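Local structure of hypothetical protein MerP (1OSD) at residues 50-53 and 54-58. The protein binds mercury in the periplasm as part of bacterial mercury resistance, probably handing the metal on to membrane transport proteins. Numbering follows the deposited sequence. Where two conformers were deposited one is given.
Sequences AKTS and VQKLT
Lys56 folds its CB and CG methylenes back over the residues that lead into the helix, and two hydroxyls meet them. Thr52 OG1 stands 3.4 Å from Lys56 CB, the two side chains passing at a slant; with OG1 opposite the backbone N of Thr52 (chi1 -167°), the hydroxyl, not the methyl, faces the lysine. Ser53 OG lies 3.7 Å from Lys56 CG. Beyond CG the lysine chain bends (chi2 -73°) and its amine end leads away, so the contact rests on the aliphatic root.

Ser53 occupies the N-cap position, and its carbonyl accepts the hydrogen bond from Leu57 N. This Leu57 N to Ser53 O bond is 3.0 Å long, with an N-H...O angle of 158° and the donor in the carbonyl plane, which makes it the opening i to i+4 bond of the helix. Leu57 CG packs 3.4 Å from the same Ser53 O. Within the same turn, Thr58 OG1 donates to Gln55 O at 3.2 Å, approaching from above the carbonyl plane.

Residues 50-53 lead out of strand 42-48 and residues 54-58 begin helix 54-63 in the ferredoxin-like fold of heavy-metal-associated domains. Thr52, Val54 and Leu57 all touch Phe47 of strand 42-48, while Val54 and Leu57 also reach Val5 of strand 2-8, holding the end of the loop and the first turn against the antiparallel sheet.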
ATOM      1  N   ALA A  50      -7.970 -11.630  -7.934  1.00 36.08           N
ATOM      2  CA  ALA A  50      -7.576 -12.686  -8.789  1.00 37.03           C
ATOM      3  C   ALA A  50      -6.158 -12.564  -9.249  1.00 37.38           C
ATOM      4  O   ALA A  50      -5.648 -13.560  -9.798  1.00 39.78           O
ATOM      5  CB  ALA A  50      -8.439 -12.686 -10.067  1.00 38.57           C
ATOM      6  N   LYS A  51      -5.580 -11.371  -9.151  1.00 35.90           N
ATOM      7  CA  LYS A  51      -4.218 -11.072  -9.656  1.00 37.24           C
ATOM      8  C   LYS A  51      -3.207 -10.887  -8.564  1.00 37.49           C
ATOM      9  O   LYS A  51      -1.970 -11.125  -8.781  1.00 39.16           O
ATOM     10  CB  LYS A  51      -4.262  -9.790 -10.536  1.00 35.28           C
ATOM     11  CG  LYS A  51      -4.999 -10.040 -11.872  0.50 34.33           C
ATOM     12  CD  LYS A  51      -5.576  -8.868 -12.461  0.50 33.71           C
ATOM     13  CE  LYS A  51      -6.261  -9.068 -13.895  0.50 36.41           C
ATOM     14  NZ  LYS A  51      -5.668  -8.151 -14.950  0.50 30.56           N
ATOM     15  N   THR A  52      -3.679 -10.412  -7.406  1.00 36.89           N
ATOM     16  CA  THR A  52      -2.810 -10.184  -6.283  1.00 36.46           C
ATOM     17  C   THR A  52      -3.571 -10.243  -4.973  1.00 36.63           C
ATOM     18  O   THR A  52      -4.775 -10.549  -4.961  1.00 35.77           O
ATOM     19  CB  THR A  52      -1.982  -8.836  -6.502  1.00 37.89           C
ATOM     20  OG1 THR A  52      -0.917  -8.751  -5.551  1.00 36.26           O
ATOM     21  CG2 THR A  52      -2.816  -7.535  -6.301  1.00 35.63           C
ATOM     22  N   SER A  53      -2.890  -9.981  -3.856  1.00 36.61           N
ATOM     23  CA  SER A  53      -3.544 -10.101  -2.542  1.00 36.83           C
ATOM     24  C   SER A  53      -2.956  -9.177  -1.524  1.00 36.57           C
ATOM     25  O   SER A  53      -1.927  -8.547  -1.774  1.00 36.07           O
ATOM     26  CB  SER A  53      -3.422 -11.568  -2.053  1.00 39.12           C
ATOM     27  OG  SER A  53      -2.084 -11.844  -1.845  1.00 37.34           O
ATOM     28  N   VAL A  54      -3.588  -9.076  -0.365  1.00 36.76           N
ATOM     29  CA  VAL A  54      -3.168  -8.149   0.662  1.00 38.84           C
ATOM     30  C   VAL A  54      -1.766  -8.475   1.132  1.00 39.66           C
ATOM     31  O   VAL A  54      -0.976  -7.533   1.406  1.00 41.65           O
ATOM     32  CB  VAL A  54      -4.195  -8.128   1.884  1.00 39.45           C
ATOM     33  CG1 VAL A  54      -3.619  -7.461   3.106  1.00 44.81           C
ATOM     34  CG2 VAL A  54      -5.597  -7.545   1.449  1.00 38.21           C
ATOM     35  N   GLN A  55      -1.438  -9.770   1.222  1.00 40.09           N
ATOM     36  CA  GLN A  55      -0.111 -10.177   1.605  1.00 41.04           C
ATOM     37  C   GLN A  55       0.955  -9.754   0.608  1.00 39.24           C
ATOM     38  O   GLN A  55       2.022  -9.359   0.994  1.00 36.60           O
ATOM     39  CB  GLN A  55      -0.069 -11.669   1.978  1.00 42.79           C
ATOM     40  CG  GLN A  55       0.956 -12.559   1.265  1.00 50.64           C
ATOM     41  CD  GLN A  55       2.396 -12.376   1.739  1.00 61.07           C
ATOM     42  OE1 GLN A  55       2.641 -11.987   2.918  1.00 71.97           O
ATOM     43  NE2 GLN A  55       3.359 -12.615   0.830  1.00 58.97           N
ATOM     44  N   LYS A  56       0.652  -9.818  -0.689  1.00 38.17           N
ATOM     45  CA  LYS A  56       1.591  -9.376  -1.678  1.00 37.41           C
ATOM     46  C   LYS A  56       1.748  -7.875  -1.606  1.00 35.79           C
ATOM     47  O   LYS A  56       2.792  -7.354  -1.901  1.00 33.21           O
ATOM     48  CB  LYS A  56       1.131  -9.807  -3.075  1.00 37.69           C
ATOM     49  CG  LYS A  56       1.215 -11.355  -3.384  1.00 42.53           C
ATOM     50  CD  LYS A  56       2.655 -11.906  -3.596  1.00 49.93           C
ATOM     51  CE  LYS A  56       2.680 -13.446  -3.869  1.00 49.80           C
ATOM     52  NZ  LYS A  56       1.638 -13.763  -4.904  1.00 55.83           N
ATOM     53  N   LEU A  57       0.699  -7.140  -1.282  1.00 35.77           N
ATOM     54  CA  LEU A  57       0.805  -5.704  -1.064  1.00 35.56           C
ATOM     55  C   LEU A  57       1.668  -5.291   0.160  1.00 35.40           C
ATOM     56  O   LEU A  57       2.543  -4.388   0.138  1.00 30.12           O
ATOM     57  CB  LEU A  57      -0.649  -5.079  -0.925  1.00 35.11           C
ATOM     58  CG  LEU A  57      -1.548  -5.215  -2.112  1.00 40.03           C
ATOM     59  CD1 LEU A  57      -2.913  -4.612  -1.732  1.00 41.17           C
ATOM     60  CD2 LEU A  57      -0.982  -4.558  -3.465  1.00 40.93           C
ATOM     61  N   THR A  58       1.413  -5.977   1.257  1.00 37.30           N
ATOM     62  CA  THR A  58       2.155  -5.653   2.472  1.00 36.98           C
ATOM     63  C   THR A  58       3.617  -6.126   2.300  1.00 37.87           C
ATOM     64  O   THR A  58       4.536  -5.478   2.852  1.00 38.34           O
ATOM     65  CB  THR A  58       1.496  -6.226   3.728  1.00 37.09           C
ATOM     66  OG1 THR A  58       1.587  -7.603   3.629  1.00 33.99           O
ATOM     67  CG2 THR A  58      -0.094  -5.879   3.899  1.00 38.93           C
TER